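Local atomic coordinates of ATP-dependent DNA helicase uvsW (Enterobacteria phage T4, PDB entry 2OCA), a protein that couples ATP hydrolysis to the unwinding and branch migration of DNA in recombination-dependent repair and the reorganization of stalled replication forks of phage T4. Residues Arg130-Leu135 with Gly274-Ile279; Asn231-Leu236 with Gly257-Leu262; Val5-Phe10 with Leu60-Val65. The protein carries 1 engineered substitution. All coordinates share one frame; numbering follows the deposited sequence.

Contact 1 (Arg130-Leu135 with Gly274-Ile279); sequences RRILNL and GMFGEI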
loop_
_atom_site.group_PDB
_atom_site.type_symbol
_atom_site.label_atom_id
_atom_site.label_comp_id
_atom_site.label_asym_id
_atom_site.label_seq_id
_atom_site.Cartn_x
_atom_site.Cartn_y
_atom_site.Cartn_z
ATOM N N ARG A 130 -6.445 -0.305 16.628
ATOM C CA ARG A 130 -7.389 -0.978 15.748
ATOM C C ARG A 130 -7.802 -0.081 14.610
ATOM O O ARG A 130 -8.221 1.055 14.817
ATOM C CB ARG A 130 -8.609 -1.471 16.533
ATOM C CG ARG A 130 -9.344 -0.424 17.324
ATOM C CD ARG A 130 -10.114 -1.076 18.470
ATOM N NE ARG A 130 -9.256 -1.479 19.596
ATOM C CZ ARG A 130 -8.601 -0.623 20.385
ATOM N NH1 ARG A 130 -8.699 0.686 20.177
ATOM N NH2 ARG A 130 -7.860 -1.068 21.394
ATOM N N ARG A 131 -7.694 -0.604 13.396
ATOM C CA ARG A 131 -8.008 0.184 12.224
ATOM C C ARG A 131 -8.231 -0.696 10.982
ATOM O O ARG A 131 -7.773 -1.837 10.911
ATOM C CB ARG A 131 -6.835 1.146 11.991
ATOM C CG ARG A 131 -7.139 2.348 11.143
ATOM C CD ARG A 131 -6.991 3.643 11.931
ATOM N NE ARG A 131 -7.766 3.583 13.161
ATOM C CZ ARG A 131 -7.950 4.597 13.999
ATOM N NH1 ARG A 131 -7.414 5.786 13.749
ATOM N NH2 ARG A 131 -8.672 4.409 15.097
ATOM N N ILE A 132 -8.964 -0.168 10.013
ATOM C CA ILE A 132 -9.183 -0.872 8.758
ATOM C C ILE A 132 -8.167 -0.204 7.836
ATOM O O ILE A 132 -8.238 1.002 7.591
ATOM C CB ILE A 132 -10.601 -0.633 8.204
ATOM C CG1 ILE A 132 -11.611 -1.453 8.997
ATOM C CG2 ILE A 132 -10.654 -0.977 6.720
ATOM C CD1 ILE A 132 -13.038 -1.204 8.590
ATOM N N LEU A 133 -7.203 -0.975 7.353
ATOM C CA LEU A 133 -6.181 -0.420 6.488
ATOM C C LEU A 133 -6.610 -0.555 5.056
ATOM O O LEU A 133 -6.621 -1.644 4.497
ATOM C CB LEU A 133 -4.846 -1.117 6.733
ATOM C CG LEU A 133 -4.365 -0.909 8.174
ATOM C CD1 LEU A 133 -3.188 -1.814 8.472
ATOM C CD2 LEU A 133 -3.998 0.551 8.368
ATOM N N ASN A 134 -6.974 0.582 4.480
ATOM C CA ASN A 134 -7.449 0.663 3.112
ATOM C C ASN A 134 -6.293 0.807 2.127
ATOM O O ASN A 134 -5.830 1.917 1.857
ATOM C CB ASN A 134 -8.406 1.851 3.000
ATOM C CG ASN A 134 -9.195 1.853 1.711
ATOM O OD1 ASN A 134 -9.911 2.805 1.427
ATOM N ND2 ASN A 134 -9.075 0.788 0.929
ATOM N N LEU A 135 -5.834 -0.331 1.606
ATOM C CA LEU A 135 -4.733 -0.393 0.644
ATOM C C LEU A 135 -5.013 -1.446 -0.425
ATOM O O LEU A 135 -5.566 -2.513 -0.132
ATOM C CB LEU A 135 -3.415 -0.743 1.340
ATOM C CG LEU A 135 -2.791 0.322 2.239
ATOM C CD1 LEU A 135 -2.848 -0.139 3.664
ATOM C CD2 LEU A 135 -1.353 0.585 1.819
ATOM N N GLY A 274 -16.976 -1.780 13.537
ATOM C CA GLY A 274 -17.131 -2.199 14.921
ATOM C C GLY A 274 -16.097 -3.223 15.355
ATOM O O GLY A 274 -15.645 -3.239 16.501
ATOM N N MET A 275 -15.724 -4.084 14.419
ATOM C CA MET A 275 -14.739 -5.126 14.660
ATOM C C MET A 275 -13.297 -4.621 14.522
ATOM O O MET A 275 -12.423 -5.006 15.301
ATOM C CB MET A 275 -14.971 -6.271 13.669
ATOM C CG MET A 275 -13.866 -7.301 13.612
ATOM S SD MET A 275 -13.855 -8.409 15.028
ATOM C CE MET A 275 -13.788 -10.015 14.216
ATOM N N PHE A 276 -13.058 -3.744 13.548
ATOM C CA PHE A 276 -11.704 -3.262 13.277
ATOM C C PHE A 276 -11.364 -1.810 13.557
ATOM O O PHE A 276 -10.198 -1.433 13.505
ATOM C CB PHE A 276 -11.353 -3.530 11.814
ATOM C CG PHE A 276 -11.453 -4.966 11.413
ATOM C CD1 PHE A 276 -10.510 -5.888 11.842
ATOM C CD2 PHE A 276 -12.479 -5.392 10.572
ATOM C CE1 PHE A 276 -10.581 -7.220 11.436
ATOM C CE2 PHE A 276 -12.563 -6.717 10.158
ATOM C CZ PHE A 276 -11.608 -7.635 10.590
ATOM N N GLY A 277 -12.356 -0.984 13.837
ATOM C CA GLY A 277 -12.050 0.412 14.072
ATOM C C GLY A 277 -12.252 1.182 12.784
ATOM O O GLY A 277 -12.646 0.606 11.768
ATOM N N GLU A 278 -11.965 2.478 12.805
ATOM C CA GLU A 278 -12.168 3.286 11.617
ATOM C C GLU A 278 -11.166 3.097 10.488
ATOM O O GLU A 278 -10.110 2.495 10.654
ATOM C CB GLU A 278 -12.269 4.754 12.002
ATOM C CG GLU A 278 -11.062 5.315 12.698
ATOM C CD GLU A 278 -11.412 6.567 13.490
ATOM O OE1 GLU A 278 -10.518 7.435 13.677
ATOM O OE2 GLU A 278 -12.586 6.670 13.932
ATOM N N ILE A 279 -11.538 3.622 9.329
ATOM C CA ILE A 279 -10.762 3.523 8.102
ATOM C C ILE A 279 -9.600 4.504 7.957
ATOM O O ILE A 279 -9.734 5.699 8.228
ATOM C CB ILE A 279 -11.698 3.717 6.894
ATOM C CG1 ILE A 279 -12.803 2.658 6.926
ATOM C CG2 ILE A 279 -10.909 3.669 5.601
ATOM C CD1 ILE A 279 -13.898 2.874 5.882
#
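Ile132 N donates to Glu278 O (3.0 Å) in a nearly straight bond, 173° at the hydrogen, although the donor stands 41° above the plane of that carbonyl. The bond belongs to the parallel bridge between Ile132 and Ile279, where the short strand 279-280 begins. Beside it run the side chains of Arg131 and Glu278, pointing the same way. Arg131 NH1 and Glu278 OE1 are 3.5 Å apart, a salt bridge of charges alone, because the oxygen lies well off the guanidinium plane and no N-H is aimed at it. Glu278 CG instead sits over the centre of the guanidinium, on one face, 3.4 Å from Arg131 CZ. Bends at chi2 and at chi3 (-52°) fold Arg131 back, and Arg131 NE donates to Arg130 O at 3.1 Å, which helps to fix the group over its partner. Next to these polar groups Ile132 CG1 packs on Phe276 CB (3.5 Å), the two side chains crossing at about a right angle, and Asn134 CB meets Ile279 CG2 (4.0 Å) while the asparagine ND2 reaches Ser259 O. Gly277, with positive phi, lets the chain leave helix 269-276 and run on toward the strand. Apart from the one straight backbone bond, then, the sheet margin is held by charge attraction that tolerates poor orientation and by aliphatic packing beside it.

Contact 2 (Asn231-Leu236 with Gly257-Leu262); sequences NDECHL and GLSGSL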
loop_
_atom_site.group_PDB
_atom_site.type_symbol
_atom_site.label_atom_id
_atom_site.label_comp_id
_atom_site.label_asym_id
_atom_site.label_seq_id
_atom_site.Cartn_x
_atom_site.Cartn_y
_atom_site.Cartn_z
ATOM N N ASN A 231 -7.127 -9.397 9.379
ATOM C CA ASN A 231 -7.900 -10.075 8.351
ATOM C C ASN A 231 -7.579 -9.435 7.012
ATOM O O ASN A 231 -7.965 -8.292 6.751
ATOM C CB ASN A 231 -9.396 -9.959 8.642
ATOM C CG ASN A 231 -10.251 -10.705 7.634
ATOM O OD1 ASN A 231 -11.454 -10.479 7.549
ATOM N ND2 ASN A 231 -9.637 -11.606 6.873
ATOM N N ASP A 232 -6.854 -10.169 6.174
ATOM C CA ASP A 232 -6.479 -9.673 4.860
ATOM C C ASP A 232 -7.655 -9.929 3.926
ATOM O O ASP A 232 -8.292 -10.973 4.017
ATOM C CB ASP A 232 -5.214 -10.390 4.374
ATOM C CG ASP A 232 -4.535 -9.666 3.228
ATOM O OD1 ASP A 232 -4.699 -8.433 3.129
ATOM O OD2 ASP A 232 -3.825 -10.326 2.437
ATOM N N GLU A 233 -7.939 -8.972 3.041
ATOM C CA GLU A 233 -9.070 -9.069 2.115
ATOM C C GLU A 233 -10.324 -9.252 2.961
ATOM O O GLU A 233 -11.179 -10.087 2.654
ATOM C CB GLU A 233 -8.912 -10.265 1.162
ATOM C CG GLU A 233 -7.797 -10.136 0.114
ATOM C CD GLU A 233 -8.059 -9.030 -0.913
ATOM O OE1 GLU A 233 -8.043 -7.836 -0.540
ATOM O OE2 GLU A 233 -8.287 -9.357 -2.100
ATOM N N CYS A 234 -10.422 -8.458 4.028
ATOM C CA CYS A 234 -11.546 -8.537 4.959
ATOM C C CYS A 234 -12.914 -8.223 4.352
ATOM O O CYS A 234 -13.939 -8.463 4.984
ATOM C CB CYS A 234 -11.308 -7.619 6.153
ATOM S SG CYS A 234 -11.314 -5.868 5.729
ATOM N N HIS A 235 -12.943 -7.682 3.141
ATOM C CA HIS A 235 -14.227 -7.396 2.517
ATOM C C HIS A 235 -14.911 -8.717 2.135
ATOM O O HIS A 235 -16.074 -8.734 1.729
ATOM C CB HIS A 235 -14.055 -6.521 1.272
ATOM C CG HIS A 235 -13.211 -7.149 0.209
ATOM N ND1 HIS A 235 -11.832 -7.162 0.259
ATOM C CD2 HIS A 235 -13.552 -7.838 -0.906
ATOM C CE1 HIS A 235 -11.364 -7.834 -0.775
ATOM N NE2 HIS A 235 -12.387 -8.256 -1.499
ATOM N N LEU A 236 -14.191 -9.826 2.253
ATOM C CA LEU A 236 -14.778 -11.113 1.926
ATOM C C LEU A 236 -15.358 -11.722 3.187
ATOM O O LEU A 236 -15.967 -12.790 3.150
ATOM C CB LEU A 236 -13.731 -12.058 1.338
ATOM C CG LEU A 236 -13.021 -11.592 0.064
ATOM C CD1 LEU A 236 -12.045 -12.673 -0.407
ATOM C CD2 LEU A 236 -14.040 -11.276 -1.007
ATOM N N GLY A 257 -8.154 -4.918 9.728
ATOM C CA GLY A 257 -8.797 -5.550 8.598
ATOM C C GLY A 257 -8.139 -4.831 7.437
ATOM O O GLY A 257 -8.108 -3.604 7.416
ATOM N N LEU A 258 -7.579 -5.562 6.485
ATOM C CA LEU A 258 -6.941 -4.904 5.360
ATOM C C LEU A 258 -7.701 -5.194 4.071
ATOM O O LEU A 258 -8.103 -6.340 3.809
ATOM C CB LEU A 258 -5.490 -5.359 5.241
ATOM C CG LEU A 258 -4.612 -5.088 6.465
ATOM C CD1 LEU A 258 -4.789 -6.203 7.508
ATOM C CD2 LEU A 258 -3.162 -5.003 6.016
ATOM N N SER A 259 -7.906 -4.153 3.270
ATOM C CA SER A 259 -8.628 -4.305 2.021
ATOM C C SER A 259 -8.572 -3.074 1.142
ATOM O O SER A 259 -8.377 -1.958 1.622
ATOM C CB SER A 259 -10.097 -4.643 2.294
ATOM O OG SER A 259 -10.828 -4.761 1.084
ATOM N N GLY A 260 -8.757 -3.296 -0.156
ATOM C CA GLY A 260 -8.771 -2.207 -1.111
ATOM C C GLY A 260 -10.059 -2.287 -1.910
ATOM O O GLY A 260 -10.151 -1.755 -3.013
ATOM N N SER A 261 -11.056 -2.966 -1.352
ATOM C CA SER A 261 -12.346 -3.128 -2.019
ATOM C C SER A 261 -13.486 -3.039 -1.011
ATOM O O SER A 261 -14.465 -3.789 -1.093
ATOM C CB SER A 261 -12.404 -4.482 -2.726
ATOM O OG SER A 261 -11.293 -4.647 -3.587
ATOM N N LEU A 262 -13.355 -2.120 -0.063
ATOM C CA LEU A 262 -14.364 -1.952 0.968
ATOM C C LEU A 262 -15.767 -1.802 0.421
ATOM O O LEU A 262 -16.739 -2.058 1.124
ATOM C CB LEU A 262 -14.022 -0.753 1.849
ATOM C CG LEU A 262 -13.155 -1.050 3.076
ATOM C CD1 LEU A 262 -11.914 -1.825 2.682
ATOM C CD2 LEU A 262 -12.781 0.262 3.740
#
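Asn231 pairs with Gly257 and Asp232 with Leu258 as successive parallel bridges, and Leu258 N donates to Asn231 O at 2.8 Å. A type II turn from Asn231 to Cys234 leads the chain out of the strand into a short 3-10 segment. The turn brings two amides onto one carbonyl: Cys234 N is bonded to Leu258 O at 3.1 Å, and Glu233 N makes a weak bond to the same oxygen. The turn also directs the side chain of Cys234 back across, with SG 3.8 Å from Ser259 CB. His235 carries the polar contact. With chi1 at 61°, its CG sits between the backbone N and the carbonyl carbon, and His235 ND1 shares a hydrogen bond of 2.7 Å with Ser259 OG. Ser259 OG also accepts from Ser261 N (3.0 Å), an ST turn, and Ser261 CB stands squarely over the His235 ring, 3.9 Å from its centroid, in a CH-pi contact. Leu236 CG covers the opposite face, offset toward the rim, so the ring is held between them. Asp232 OD1 and Glu233 OE1 are salt-bridged to Arg141, in the predicted ATP-binding loop; that loop carries the engineered substitution, so both bridges describe the altered protein. Asp232 to His235 form the predicted DEAH box, motif II of superfamily 2 helicases, and its histidine-serine link to the Ser259-Ser261 loop resembles the coupling of motif II to motif III in such enzymes.

Contact 3 (Val5-Phe10 with Leu60-Val65); sequences VHFHDF and LPFGLV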
loop_
_atom_site.group_PDB
_atom_site.type_symbol
_atom_site.label_atom_id
_atom_site.label_comp_id
_atom_site.label_asym_id
_atom_site.label_seq_id
_atom_site.Cartn_x
_atom_site.Cartn_y
_atom_site.Cartn_z
ATOM N N VAL A 5 -19.640 5.977 28.659
ATOM C CA VAL A 5 -19.097 4.844 27.932
ATOM C C VAL A 5 -17.936 4.267 28.743
ATOM O O VAL A 5 -16.893 4.886 28.883
ATOM C CB VAL A 5 -18.613 5.271 26.526
ATOM C CG1 VAL A 5 -18.146 4.053 25.743
ATOM C CG2 VAL A 5 -19.737 5.975 25.783
ATOM N N HIS A 6 -18.136 3.074 29.283
ATOM C CA HIS A 6 -17.126 2.397 30.096
ATOM C C HIS A 6 -16.333 1.364 29.307
ATOM O O HIS A 6 -16.789 0.854 28.284
ATOM C CB HIS A 6 -17.794 1.683 31.274
ATOM C CG HIS A 6 -18.452 2.602 32.248
ATOM N ND1 HIS A 6 -17.778 3.170 33.308
ATOM C CD2 HIS A 6 -19.720 3.068 32.316
ATOM C CE1 HIS A 6 -18.604 3.943 33.987
ATOM N NE2 HIS A 6 -19.790 3.899 33.404
ATOM N N PHE A 7 -15.144 1.053 29.804
ATOM C CA PHE A 7 -14.302 0.059 29.170
ATOM C C PHE A 7 -14.781 -1.303 29.655
ATOM O O PHE A 7 -14.830 -1.559 30.849
ATOM C CB PHE A 7 -12.836 0.288 29.556
ATOM C CG PHE A 7 -11.881 -0.710 28.954
ATOM C CD1 PHE A 7 -11.729 -1.974 29.511
ATOM C CD2 PHE A 7 -11.151 -0.390 27.810
ATOM C CE1 PHE A 7 -10.866 -2.904 28.937
ATOM C CE2 PHE A 7 -10.286 -1.314 27.228
ATOM C CZ PHE A 7 -10.144 -2.570 27.790
ATOM N N HIS A 8 -15.163 -2.168 28.727
ATOM C CA HIS A 8 -15.630 -3.505 29.081
ATOM C C HIS A 8 -14.453 -4.437 28.829
ATOM O O HIS A 8 -13.845 -4.948 29.761
ATOM C CB HIS A 8 -16.823 -3.883 28.204
ATOM C CG HIS A 8 -17.538 -5.115 28.657
ATOM N ND1 HIS A 8 -18.024 -5.259 29.937
ATOM C CD2 HIS A 8 -17.870 -6.247 27.995
ATOM C CE1 HIS A 8 -18.628 -6.429 30.046
ATOM N NE2 HIS A 8 -18.549 -7.048 28.882
ATOM N N ASP A 9 -14.158 -4.664 27.555
ATOM C CA ASP A 9 -13.010 -5.460 27.133
ATOM C C ASP A 9 -12.604 -4.983 25.736
ATOM O O ASP A 9 -13.135 -3.982 25.244
ATOM C CB ASP A 9 -13.286 -6.978 27.169
ATOM C CG ASP A 9 -14.487 -7.398 26.350
ATOM O OD1 ASP A 9 -14.587 -6.990 25.173
ATOM O OD2 ASP A 9 -15.323 -8.163 26.883
ATOM N N PHE A 10 -11.672 -5.678 25.091
ATOM C CA PHE A 10 -11.211 -5.249 23.777
ATOM C C PHE A 10 -12.116 -5.523 22.572
ATOM O O PHE A 10 -11.771 -5.186 21.437
ATOM C CB PHE A 10 -9.801 -5.787 23.551
ATOM C CG PHE A 10 -8.760 -5.050 24.343
ATOM C CD1 PHE A 10 -7.974 -5.709 25.289
ATOM C CD2 PHE A 10 -8.595 -3.670 24.177
ATOM C CE1 PHE A 10 -7.039 -5.003 26.065
ATOM C CE2 PHE A 10 -7.668 -2.956 24.941
ATOM C CZ PHE A 10 -6.889 -3.621 25.886
ATOM N N LEU A 60 -21.442 -2.317 23.017
ATOM C CA LEU A 60 -21.254 -1.859 21.644
ATOM C C LEU A 60 -19.880 -2.290 21.117
ATOM O O LEU A 60 -18.864 -2.080 21.780
ATOM C CB LEU A 60 -21.364 -0.335 21.595
ATOM C CG LEU A 60 -21.090 0.390 20.271
ATOM C CD1 LEU A 60 -22.296 0.307 19.356
ATOM C CD2 LEU A 60 -20.765 1.854 20.562
ATOM N N PRO A 61 -19.834 -2.907 19.919
ATOM C CA PRO A 61 -18.550 -3.338 19.353
ATOM C C PRO A 61 -17.534 -2.202 19.507
ATOM O O PRO A 61 -17.785 -1.075 19.077
ATOM C CB PRO A 61 -18.894 -3.619 17.890
ATOM C CG PRO A 61 -20.288 -4.103 17.956
ATOM C CD PRO A 61 -20.938 -3.169 18.975
ATOM N N PHE A 62 -16.398 -2.512 20.118
ATOM C CA PHE A 62 -15.350 -1.536 20.392
ATOM C C PHE A 62 -15.079 -0.513 19.277
ATOM O O PHE A 62 -15.052 0.692 19.514
ATOM C CB PHE A 62 -14.068 -2.286 20.746
ATOM C CG PHE A 62 -13.139 -1.523 21.643
ATOM C CD1 PHE A 62 -12.723 -0.225 21.314
ATOM C CD2 PHE A 62 -12.641 -2.117 22.811
ATOM C CE1 PHE A 62 -11.829 0.471 22.132
ATOM C CE2 PHE A 62 -11.741 -1.425 23.639
ATOM C CZ PHE A 62 -11.337 -0.130 23.297
ATOM N N GLY A 63 -14.893 -0.999 18.058
ATOM C CA GLY A 63 -14.602 -0.119 16.935
ATOM C C GLY A 63 -15.593 0.964 16.547
ATOM O O GLY A 63 -15.252 1.845 15.763
ATOM N N LEU A 64 -16.810 0.915 17.074
ATOM C CA LEU A 64 -17.809 1.933 16.737
ATOM C C LEU A 64 -17.875 3.079 17.736
ATOM O O LEU A 64 -18.593 4.053 17.521
ATOM C CB LEU A 64 -19.194 1.294 16.607
ATOM C CG LEU A 64 -19.367 0.483 15.321
ATOM C CD1 LEU A 64 -20.642 -0.346 15.376
ATOM C CD2 LEU A 64 -19.376 1.430 14.137
ATOM N N VAL A 65 -17.104 2.967 18.813
ATOM C CA VAL A 65 -17.106 3.977 19.862
ATOM C C VAL A 65 -16.867 5.400 19.357
ATOM O O VAL A 65 -17.521 6.335 19.808
ATOM C CB VAL A 65 -16.074 3.637 20.966
ATOM C CG1 VAL A 65 -14.665 3.815 20.442
ATOM C CG2 VAL A 65 -16.316 4.496 22.184
#
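Phe62 reaches across to Phe7, Asp9 and Phe10. It opens the short 3-10 segment that follows strand 59-61, and its ring extends with CG anti to the backbone N (chi1 -153°), which aims one long edge at the Asp9-Phe10 backbone. Asp9 O lies at that edge, near the ring plane, with Phe62 CD2 as its closest atom. The carbonyl carbon of Phe10 approaches the same carbon obliquely, 3.5 Å from Phe62 CD2. Farther out, Phe62 CE2 is shared by two aromatic neighbours. Phe7 CE2 lies 3.9 Å from Phe62 CE2, at the edge of that ring, and Phe10 CD2 touches Phe62 CE2 at the same distance of 3.9 Å, the Phe10 and Phe62 side chains lying side by side and pointing the same way. Phe7 and Phe10 also pack on each other, Phe7 CZ standing over the rim of one face of the Phe10 ring, so that the three rings form a continuous aromatic cluster. Beyond Phe62 the chain turns tightly: Leu64 N is bonded to Pro61 O (3.0 Å) and Val65 N to Phe62 O (3.1 Å). This turn swings Val65 back toward the strand, where its CG2 rests on Val5 CG1 at 4.0 Å, one methyl against another. In the four-stranded sheet of the N-terminal domain, strand 12-16 lies between strands 3-7 and 59-61 and is antiparallel to both, so strands 3-7 and 59-61 are not direct neighbours, and the contact joins them through side chains and the turn after 59-61. The ATP-binding region abuts it: Arg130 makes a cation-pi contact with Phe62, Met270 and Val273 of helix 269-276 pack on Leu64, and Asn250 shares a backbone hydrogen bond with Phe10.

Contacts 1 and 2 belong to the same parallel sheet of the ATP-binding region, where strand 130-134 is the direct neighbour of 254-259. Contact 2 is buried at its centre, at the predicted DEAH box, and relies on backbone pairing and a histidine-serine bond. Contact 1, at the margin beside strand 279-280, is partly exposed and mixes one strand bond with a loose ion pair. Contact 3, in the N-terminal domain and about 29 Å from the chain centre, is largely aromatic packing, with a backbone carbonyl at one ring edge. It meets contact 1 through Gly63 N and Gly274 O, 2.8 Å apart and probably hydrogen-bonded, but does not touch contact 2.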